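Local coordinates for mandelate racemase/muconate lactonizing enzyme family protein (Azoarcus sp., PDB 2QDE), which belongs to the mandelate racemase/muconate lactonizing enzyme family of the enolase superfamily, and carries a barium ion at its metal site, at residues R30-E42 with A48-Q62. Residues are numbered along the deposited sequence; the frame is centred on the assembly and turned at random.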
ATOM      1  N   ARG A  30      33.286 -31.903  17.823  1.00 31.80           N
ATOM      2  CA  ARG A  30      33.080 -31.418  19.184  1.00 30.87           C
ATOM      3  C   ARG A  30      32.287 -30.110  19.214  1.00 30.28           C
ATOM      4  O   ARG A  30      32.357 -29.295  18.293  1.00 30.71           O
ATOM      5  CB  ARG A  30      34.430 -31.212  19.885  1.00 31.63           C
ATOM      6  CG  ARG A  30      35.220 -30.018  19.384  1.00 32.92           C
ATOM      7  CD  ARG A  30      36.508 -29.829  20.184  1.00 33.80           C
ATOM      8  NE  ARG A  30      37.077 -28.492  19.994  1.00 32.23           N
ATOM      9  CZ  ARG A  30      38.190 -28.062  20.581  1.00 32.75           C
ATOM     10  NH1 ARG A  30      38.865 -28.862  21.400  1.00 32.31           N
ATOM     11  NH2 ARG A  30      38.627 -26.828  20.357  1.00 32.47           N
ATOM     12  N   ILE A  31      31.537 -29.921  20.290  1.00 28.19           N
ATOM     13  CA  ILE A  31      30.722 -28.730  20.474  1.00 25.54           C
ATOM     14  C   ILE A  31      31.473 -27.707  21.325  1.00 24.97           C
ATOM     15  O   ILE A  31      31.745 -27.962  22.502  1.00 23.72           O
ATOM     16  CB  ILE A  31      29.404 -29.082  21.189  1.00 25.46           C
ATOM     17  CG1 ILE A  31      28.593 -30.065  20.344  1.00 27.38           C
ATOM     18  CG2 ILE A  31      28.621 -27.820  21.479  1.00 27.17           C
ATOM     19  CD1 ILE A  31      28.291 -29.577  18.933  1.00 28.66           C
ATOM     20  N   ASP A  32      31.805 -26.557  20.737  1.00 22.30           N
ATOM     21  CA  ASP A  32      32.507 -25.508  21.471  1.00 21.43           C
ATOM     22  C   ASP A  32      31.509 -24.490  22.019  1.00 22.35           C
ATOM     23  O   ASP A  32      30.792 -23.823  21.259  1.00 21.87           O
ATOM     24  CB  ASP A  32      33.531 -24.800  20.581  1.00 22.34           C
ATOM     25  CG  ASP A  32      34.645 -25.730  20.111  1.00 23.54           C
ATOM     26  OD1 ASP A  32      35.065 -26.610  20.898  1.00 23.12           O
ATOM     27  OD2 ASP A  32      35.108 -25.574  18.963  1.00 25.57           O
ATOM     28  N   GLY A  33      31.468 -24.368  23.339  1.00 21.11           N
ATOM     29  CA  GLY A  33      30.540 -23.445  23.953  1.00 19.75           C
ATOM     30  C   GLY A  33      31.094 -22.779  25.187  1.00 20.90           C
ATOM     31  O   GLY A  33      32.299 -22.771  25.418  1.00 20.69           O
ATOM     32  N   VAL A  34      30.205 -22.232  26.004  1.00 19.14           N
ATOM     33  CA  VAL A  34      30.623 -21.547  27.205  1.00 19.21           C
ATOM     34  C   VAL A  34      29.640 -21.767  28.347  1.00 19.44           C
ATOM     35  O   VAL A  34      28.440 -21.903  28.119  1.00 17.98           O
ATOM     36  CB  VAL A  34      30.764 -20.032  26.900  1.00 21.89           C
ATOM     37  CG1 VAL A  34      30.174 -19.199  28.011  1.00 22.92           C
ATOM     38  CG2 VAL A  34      32.224 -19.684  26.688  1.00 20.84           C
ATOM     39  N   LEU A  35      30.163 -21.827  29.570  1.00 18.36           N
ATOM     40  CA  LEU A  35      29.334 -21.970  30.758  1.00 17.88           C
ATOM     41  C   LEU A  35      29.510 -20.682  31.545  1.00 19.17           C
ATOM     42  O   LEU A  35      30.604 -20.110  31.578  1.00 20.45           O
ATOM     43  CB  LEU A  35      29.770 -23.151  31.627  1.00 17.92           C
ATOM     44  CG  LEU A  35      29.657 -24.582  31.096  1.00 19.23           C
ATOM     45  CD1 LEU A  35      29.890 -25.540  32.260  1.00 19.51           C
ATOM     46  CD2 LEU A  35      28.283 -24.838  30.475  1.00 19.12           C
ATOM     47  N   LEU A  36      28.436 -20.225  32.174  1.00 18.12           N
ATOM     48  CA  LEU A  36      28.470 -18.997  32.951  1.00 17.97           C
ATOM     49  C   LEU A  36      28.082 -19.245  34.399  1.00 18.67           C
ATOM     50  O   LEU A  36      27.178 -20.027  34.691  1.00 18.97           O
ATOM     51  CB  LEU A  36      27.501 -17.972  32.354  1.00 18.30           C
ATOM     52  CG  LEU A  36      27.246 -16.681  33.148  1.00 18.90           C
ATOM     53  CD1 LEU A  36      28.523 -15.851  33.229  1.00 18.47           C
ATOM     54  CD2 LEU A  36      26.138 -15.885  32.478  1.00 18.70           C
ATOM     55  N   LYS A  37      28.776 -18.572  35.304  1.00 18.39           N
ATOM     56  CA  LYS A  37      28.463 -18.672  36.717  1.00 18.68           C
ATOM     57  C   LYS A  37      28.390 -17.271  37.287  1.00 19.17           C
ATOM     58  O   LYS A  37      29.350 -16.505  37.191  1.00 20.33           O
ATOM     59  CB  LYS A  37      29.524 -19.475  37.478  1.00 20.13           C
ATOM     60  CG  LYS A  37      29.453 -20.970  37.254  1.00 19.70           C
ATOM     61  CD  LYS A  37      30.475 -21.703  38.117  1.00 22.41           C
ATOM     62  CE  LYS A  37      30.477 -23.204  37.829  1.00 22.25           C
ATOM     63  NZ  LYS A  37      31.542 -23.916  38.611  1.00 24.76           N
ATOM     64  N   LEU A  38      27.238 -16.935  37.859  1.00 17.90           N
ATOM     65  CA  LEU A  38      27.039 -15.638  38.484  1.00 18.06           C
ATOM     66  C   LEU A  38      27.003 -15.888  39.988  1.00 18.92           C
ATOM     67  O   LEU A  38      25.994 -16.346  40.530  1.00 18.85           O
ATOM     68  CB  LEU A  38      25.727 -15.002  38.024  1.00 16.61           C
ATOM     69  CG  LEU A  38      25.568 -14.701  36.529  1.00 17.51           C
ATOM     70  CD1 LEU A  38      24.272 -13.922  36.320  1.00 19.23           C
ATOM     71  CD2 LEU A  38      26.760 -13.899  36.017  1.00 16.77           C
ATOM     72  N   HIS A  39      28.121 -15.606  40.650  1.00 19.97           N
ATOM     73  CA  HIS A  39      28.233 -15.808  42.090  1.00 20.78           C
ATOM     74  C   HIS A  39      27.616 -14.679  42.900  1.00 20.19           C
ATOM     75  O   HIS A  39      27.904 -13.512  42.656  1.00 21.14           O
ATOM     76  CB  HIS A  39      29.702 -15.933  42.493  1.00 20.33           C
ATOM     77  CG  HIS A  39      30.416 -17.075  41.843  1.00 21.10           C
ATOM     78  ND1 HIS A  39      30.897 -17.018  40.552  1.00 21.33           N
ATOM     79  CD2 HIS A  39      30.721 -18.311  42.304  1.00 19.58           C
ATOM     80  CE1 HIS A  39      31.467 -18.170  40.246  1.00 20.74           C
ATOM     81  NE2 HIS A  39      31.373 -18.971  41.292  1.00 22.79           N
ATOM     82  N   SER A  40      26.779 -15.024  43.874  1.00 22.18           N
ATOM     83  CA  SER A  40      26.159 -14.014  44.728  1.00 23.03           C
ATOM     84  C   SER A  40      26.925 -13.923  46.048  1.00 24.88           C
ATOM     85  O   SER A  40      27.761 -14.779  46.355  1.00 23.85           O
ATOM     86  CB  SER A  40      24.705 -14.371  45.025  1.00 23.70           C
ATOM     87  OG  SER A  40      24.629 -15.398  45.991  1.00 25.06           O
ATOM     88  N   ASP A  41      26.621 -12.897  46.835  1.00 25.74           N
ATOM     89  CA  ASP A  41      27.291 -12.692  48.117  1.00 28.29           C
ATOM     90  C   ASP A  41      26.717 -13.539  49.248  1.00 29.07           C
ATOM     91  O   ASP A  41      27.217 -13.510  50.372  1.00 29.95           O
ATOM     92  CB  ASP A  41      27.252 -11.211  48.495  1.00 28.07           C
ATOM     93  CG  ASP A  41      25.849 -10.646  48.497  1.00 30.17           C
ATOM     94  OD1 ASP A  41      24.927 -11.314  47.980  1.00 31.22           O
ATOM     95  OD2 ASP A  41      25.667  -9.519  49.005  1.00 32.22           O
ATOM     96  N   GLU A  42      25.671 -14.301  48.958  1.00 29.53           N
ATOM     97  CA  GLU A  42      25.080 -15.155  49.976  1.00 30.35           C
ATOM     98  C   GLU A  42      25.174 -16.635  49.598  1.00 30.53           C
ATOM     99  O   GLU A  42      24.247 -17.412  49.840  1.00 32.23           O
ATOM    100  CB  GLU A  42      23.623 -14.733  50.239  1.00 32.41           C
ATOM    101  CG  GLU A  42      23.527 -13.464  51.111  1.00 35.64           C
ATOM    102  CD  GLU A  42      22.124 -12.860  51.202  1.00 38.03           C
ATOM    103  OE1 GLU A  42      21.154 -13.605  51.472  1.00 38.45           O
ATOM    104  OE2 GLU A  42      21.989 -11.627  51.021  1.00 39.59           O
ATOM    105  N   ALA A  48      24.604 -21.315  33.813  1.00 18.50           N
ATOM    106  CA  ALA A  48      24.010 -21.355  32.476  1.00 18.91           C
ATOM    107  C   ALA A  48      24.996 -21.922  31.460  1.00 19.57           C
ATOM    108  O   ALA A  48      26.211 -21.849  31.657  1.00 18.92           O
ATOM    109  CB  ALA A  48      23.575 -19.958  32.048  1.00 19.25           C
ATOM    110  N   ASP A  49      24.453 -22.484  30.381  1.00 18.00           N
ATOM    111  CA  ASP A  49      25.230 -23.089  29.298  1.00 17.96           C
ATOM    112  C   ASP A  49      24.775 -22.426  27.995  1.00 19.13           C
ATOM    113  O   ASP A  49      23.622 -22.592  27.593  1.00 17.36           O
ATOM    114  CB  ASP A  49      24.928 -24.589  29.229  1.00 18.43           C
ATOM    115  CG  ASP A  49      25.828 -25.341  28.249  1.00 21.90           C
ATOM    116  OD1 ASP A  49      26.517 -24.701  27.418  1.00 21.55           O
ATOM    117  OD2 ASP A  49      25.835 -26.591  28.311  1.00 23.29           O
ATOM    118  N   ALA A  50      25.668 -21.683  27.346  1.00 16.07           N
ATOM    119  CA  ALA A  50      25.331 -21.003  26.098  1.00 18.27           C
ATOM    120  C   ALA A  50      24.986 -22.007  25.006  1.00 20.07           C
ATOM    121  O   ALA A  50      24.207 -21.715  24.087  1.00 19.52           O
ATOM    122  CB  ALA A  50      26.495 -20.128  25.645  1.00 17.38           C
ATOM    123  N   GLY A  51      25.569 -23.195  25.120  1.00 19.00           N
ATOM    124  CA  GLY A  51      25.345 -24.227  24.133  1.00 18.89           C
ATOM    125  C   GLY A  51      26.345 -24.046  23.007  1.00 19.89           C
ATOM    126  O   GLY A  51      27.296 -23.275  23.121  1.00 20.82           O
ATOM    127  N   ASP A  52      26.124 -24.755  21.911  1.00 19.40           N
ATOM    128  CA  ASP A  52      27.007 -24.684  20.763  1.00 19.75           C
ATOM    129  C   ASP A  52      27.090 -23.283  20.144  1.00 19.55           C
ATOM    130  O   ASP A  52      26.152 -22.494  20.228  1.00 19.20           O
ATOM    131  CB  ASP A  52      26.535 -25.697  19.716  1.00 20.55           C
ATOM    132  CG  ASP A  52      27.463 -25.780  18.526  1.00 23.27           C
ATOM    133  OD1 ASP A  52      28.690 -25.716  18.730  1.00 23.62           O
ATOM    134  OD2 ASP A  52      26.960 -25.921  17.387  1.00 26.04           O
ATOM    135  N   THR A  53      28.229 -22.974  19.535  1.00 18.24           N
ATOM    136  CA  THR A  53      28.411 -21.693  18.873  1.00 19.02           C
ATOM    137  C   THR A  53      28.453 -21.956  17.364  1.00 18.63           C
ATOM    138  O   THR A  53      29.091 -22.907  16.902  1.00 19.42           O
ATOM    139  CB  THR A  53      29.716 -20.990  19.335  1.00 20.57           C
ATOM    140  OG1 THR A  53      30.830 -21.879  19.171  1.00 21.50           O
ATOM    141  CG2 THR A  53      29.605 -20.587  20.808  1.00 19.57           C
ATOM    142  N   SER A  54      27.758 -21.121  16.601  1.00 18.06           N
ATOM    143  CA  SER A  54      27.689 -21.277  15.149  1.00 18.92           C
ATOM    144  C   SER A  54      27.994 -19.961  14.441  1.00 18.40           C
ATOM    145  O   SER A  54      27.237 -18.996  14.563  1.00 18.93           O
ATOM    146  CB  SER A  54      26.288 -21.762  14.752  1.00 18.41           C
ATOM    147  OG  SER A  54      26.119 -21.724  13.347  1.00 19.05           O
ATOM    148  N   SER A  55      29.085 -19.929  13.683  1.00 17.54           N
ATOM    149  CA  SER A  55      29.479 -18.710  12.987  1.00 19.02           C
ATOM    150  C   SER A  55      28.400 -18.170  12.055  1.00 17.62           C
ATOM    151  O   SER A  55      28.165 -16.962  12.002  1.00 17.71           O
ATOM    152  CB  SER A  55      30.767 -18.938  12.186  1.00 18.53           C
ATOM    153  OG  SER A  55      30.553 -19.843  11.122  1.00 18.67           O
ATOM    154  N   TRP A  56      27.748 -19.061  11.319  1.00 18.61           N
ATOM    155  CA  TRP A  56      26.717 -18.643  10.373  1.00 17.38           C
ATOM    156  C   TRP A  56      25.329 -18.436  10.973  1.00 17.30           C
ATOM    157  O   TRP A  56      24.624 -17.515  10.573  1.00 18.21           O
ATOM    158  CB  TRP A  56      26.616 -19.643   9.222  1.00 19.34           C
ATOM    159  CG  TRP A  56      26.319 -21.029   9.675  1.00 21.01           C
ATOM    160  CD1 TRP A  56      27.225 -21.994  10.012  1.00 22.69           C
ATOM    161  CD2 TRP A  56      25.025 -21.606   9.866  1.00 21.93           C
ATOM    162  NE1 TRP A  56      26.572 -23.143  10.400  1.00 23.05           N
ATOM    163  CE2 TRP A  56      25.220 -22.930  10.319  1.00 22.98           C
ATOM    164  CE3 TRP A  56      23.714 -21.133   9.699  1.00 22.67           C
ATOM    165  CZ2 TRP A  56      24.150 -23.789  10.605  1.00 24.87           C
ATOM    166  CZ3 TRP A  56      22.646 -21.991   9.986  1.00 23.56           C
ATOM    167  CH2 TRP A  56      22.874 -23.303  10.433  1.00 23.57           C
ATOM    168  N   TYR A  57      24.929 -19.273  11.925  1.00 16.13           N
ATOM    169  CA  TYR A  57      23.599 -19.123  12.520  1.00 17.55           C
ATOM    170  C   TYR A  57      23.470 -17.941  13.482  1.00 18.04           C
ATOM    171  O   TYR A  57      22.501 -17.182  13.419  1.00 17.30           O
ATOM    172  CB  TYR A  57      23.182 -20.396  13.264  1.00 16.43           C
ATOM    173  CG  TYR A  57      21.761 -20.322  13.782  1.00 17.23           C
ATOM    174  CD1 TYR A  57      20.675 -20.497  12.921  1.00 17.38           C
ATOM    175  CD2 TYR A  57      21.499 -20.018  15.117  1.00 18.02           C
ATOM    176  CE1 TYR A  57      19.359 -20.371  13.378  1.00 16.49           C
ATOM    177  CE2 TYR A  57      20.186 -19.884  15.588  1.00 18.03           C
ATOM    178  CZ  TYR A  57      19.124 -20.063  14.708  1.00 17.67           C
ATOM    179  OH  TYR A  57      17.832 -19.938  15.153  1.00 18.17           O
ATOM    180  N   ARG A  58      24.445 -17.797  14.374  1.00 17.16           N
ATOM    181  CA  ARG A  58      24.428 -16.728  15.368  1.00 16.72           C
ATOM    182  C   ARG A  58      25.562 -15.709  15.177  1.00 17.02           C
ATOM    183  O   ARG A  58      25.382 -14.517  15.414  1.00 16.84           O
ATOM    184  CB  ARG A  58      24.512 -17.345  16.770  1.00 16.87           C
ATOM    185  CG  ARG A  58      24.362 -16.365  17.934  1.00 17.59           C
ATOM    186  CD  ARG A  58      22.900 -16.007  18.181  1.00 18.88           C
ATOM    187  NE  ARG A  58      22.338 -15.183  17.121  1.00 19.91           N
ATOM    188  CZ  ARG A  58      22.674 -13.917  16.896  1.00 20.16           C
ATOM    189  NH1 ARG A  58      23.576 -13.312  17.665  1.00 19.27           N
ATOM    190  NH2 ARG A  58      22.115 -13.254  15.887  1.00 20.45           N
ATOM    191  N   GLY A  59      26.730 -16.181  14.754  1.00 16.02           N
ATOM    192  CA  GLY A  59      27.854 -15.281  14.560  1.00 16.36           C
ATOM    193  C   GLY A  59      28.664 -15.023  15.826  1.00 16.69           C
ATOM    194  O   GLY A  59      29.554 -14.164  15.839  1.00 17.70           O
ATOM    195  N   GLU A  60      28.365 -15.757  16.893  1.00 15.21           N
ATOM    196  CA  GLU A  60      29.095 -15.585  18.144  1.00 16.05           C
ATOM    197  C   GLU A  60      30.033 -16.760  18.415  1.00 16.70           C
ATOM    198  O   GLU A  60      29.791 -17.884  17.973  1.00 15.74           O
ATOM    199  CB  GLU A  60      28.110 -15.382  19.301  1.00 16.73           C
ATOM    200  CG  GLU A  60      27.333 -14.067  19.165  1.00 19.18           C
ATOM    201  CD  GLU A  60      26.262 -13.880  20.228  1.00 18.91           C
ATOM    202  OE1 GLU A  60      26.615 -13.715  21.418  1.00 19.83           O
ATOM    203  OE2 GLU A  60      25.064 -13.896  19.863  1.00 19.66           O
ATOM    204  N   THR A  61      31.116 -16.488  19.131  1.00 16.02           N
ATOM    205  CA  THR A  61      32.103 -17.509  19.443  1.00 16.62           C
ATOM    206  C   THR A  61      32.365 -17.550  20.937  1.00 16.68           C
ATOM    207  O   THR A  61      31.880 -16.705  21.682  1.00 15.23           O
ATOM    208  CB  THR A  61      33.453 -17.215  18.757  1.00 16.96           C
ATOM    209  OG1 THR A  61      33.971 -15.967  19.246  1.00 15.28           O
ATOM    210  CG2 THR A  61      33.283 -17.145  17.238  1.00 15.49           C
ATOM    211  N   GLN A  62      33.141 -18.539  21.363  1.00 18.25           N
ATOM    212  CA  GLN A  62      33.480 -18.664  22.770  1.00 18.82           C
ATOM    213  C   GLN A  62      34.084 -17.357  23.239  1.00 17.71           C
ATOM    214  O   GLN A  62      33.676 -16.819  24.260  1.00 18.50           O
ATOM    215  CB  GLN A  62      34.490 -19.783  22.987  1.00 18.07           C
ATOM    216  CG  GLN A  62      33.937 -21.174  22.831  1.00 19.21           C
ATOM    217  CD  GLN A  62      34.981 -22.210  23.170  1.00 21.26           C
ATOM    218  OE1 GLN A  62      36.093 -22.175  22.633  1.00 21.53           O
ATOM    219  NE2 GLN A  62      34.640 -23.134  24.063  1.00 17.42           N
TER
HETATM  220  O   HOH W   1      31.038 -25.681  17.841  1.00 27.58           O
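Q62, in the first turn of helix 62-78, reaches strand 31-40 with its extended side chain: NE2 donates to G33 O at 2.7 Å, in the carbonyl plane on a lone pair. That oxygen lies almost in the plane of the Q62 amide, and NE2 also bonds T379, so both partners help fix the amide's rotation; glutamine suits the place because its length carries an N-H donor from the helix start to the strand. One residue earlier on the strand, D32 O accepts from T53 OG1 (2.9 Å), tilted 31° from the carbonyl plane; T53 N adds a weak bond. D52 crosses I31 at about a right angle, its CB 3.5 Å from I31 CG2, a methyl set anti to the backbone N. The D52 carboxylate is tied back to D32 N through a water. Lacking a side chain, G33 lets G51 O come within 3.4 Å of its CA, a CA-H...O contact. In the antiparallel non-hydrogen-bonded pair L35-D49, L35 CD2 lies 3.4 Å from D49 CG; OD1 takes G51 N in an Asx turn, while OD2 bonds S302. L36 and A48, a hydrogen-bonded pair, pack their apolar side chains against helix 101-119. A50 N also donates to V34 O (2.9 Å). The arrangement is a β-hairpin of the enolase-type N-terminal domain; the loop after its second strand extends toward the barium site, where W56 touches N197 and Y57 OH bonds D246, both barium ligands.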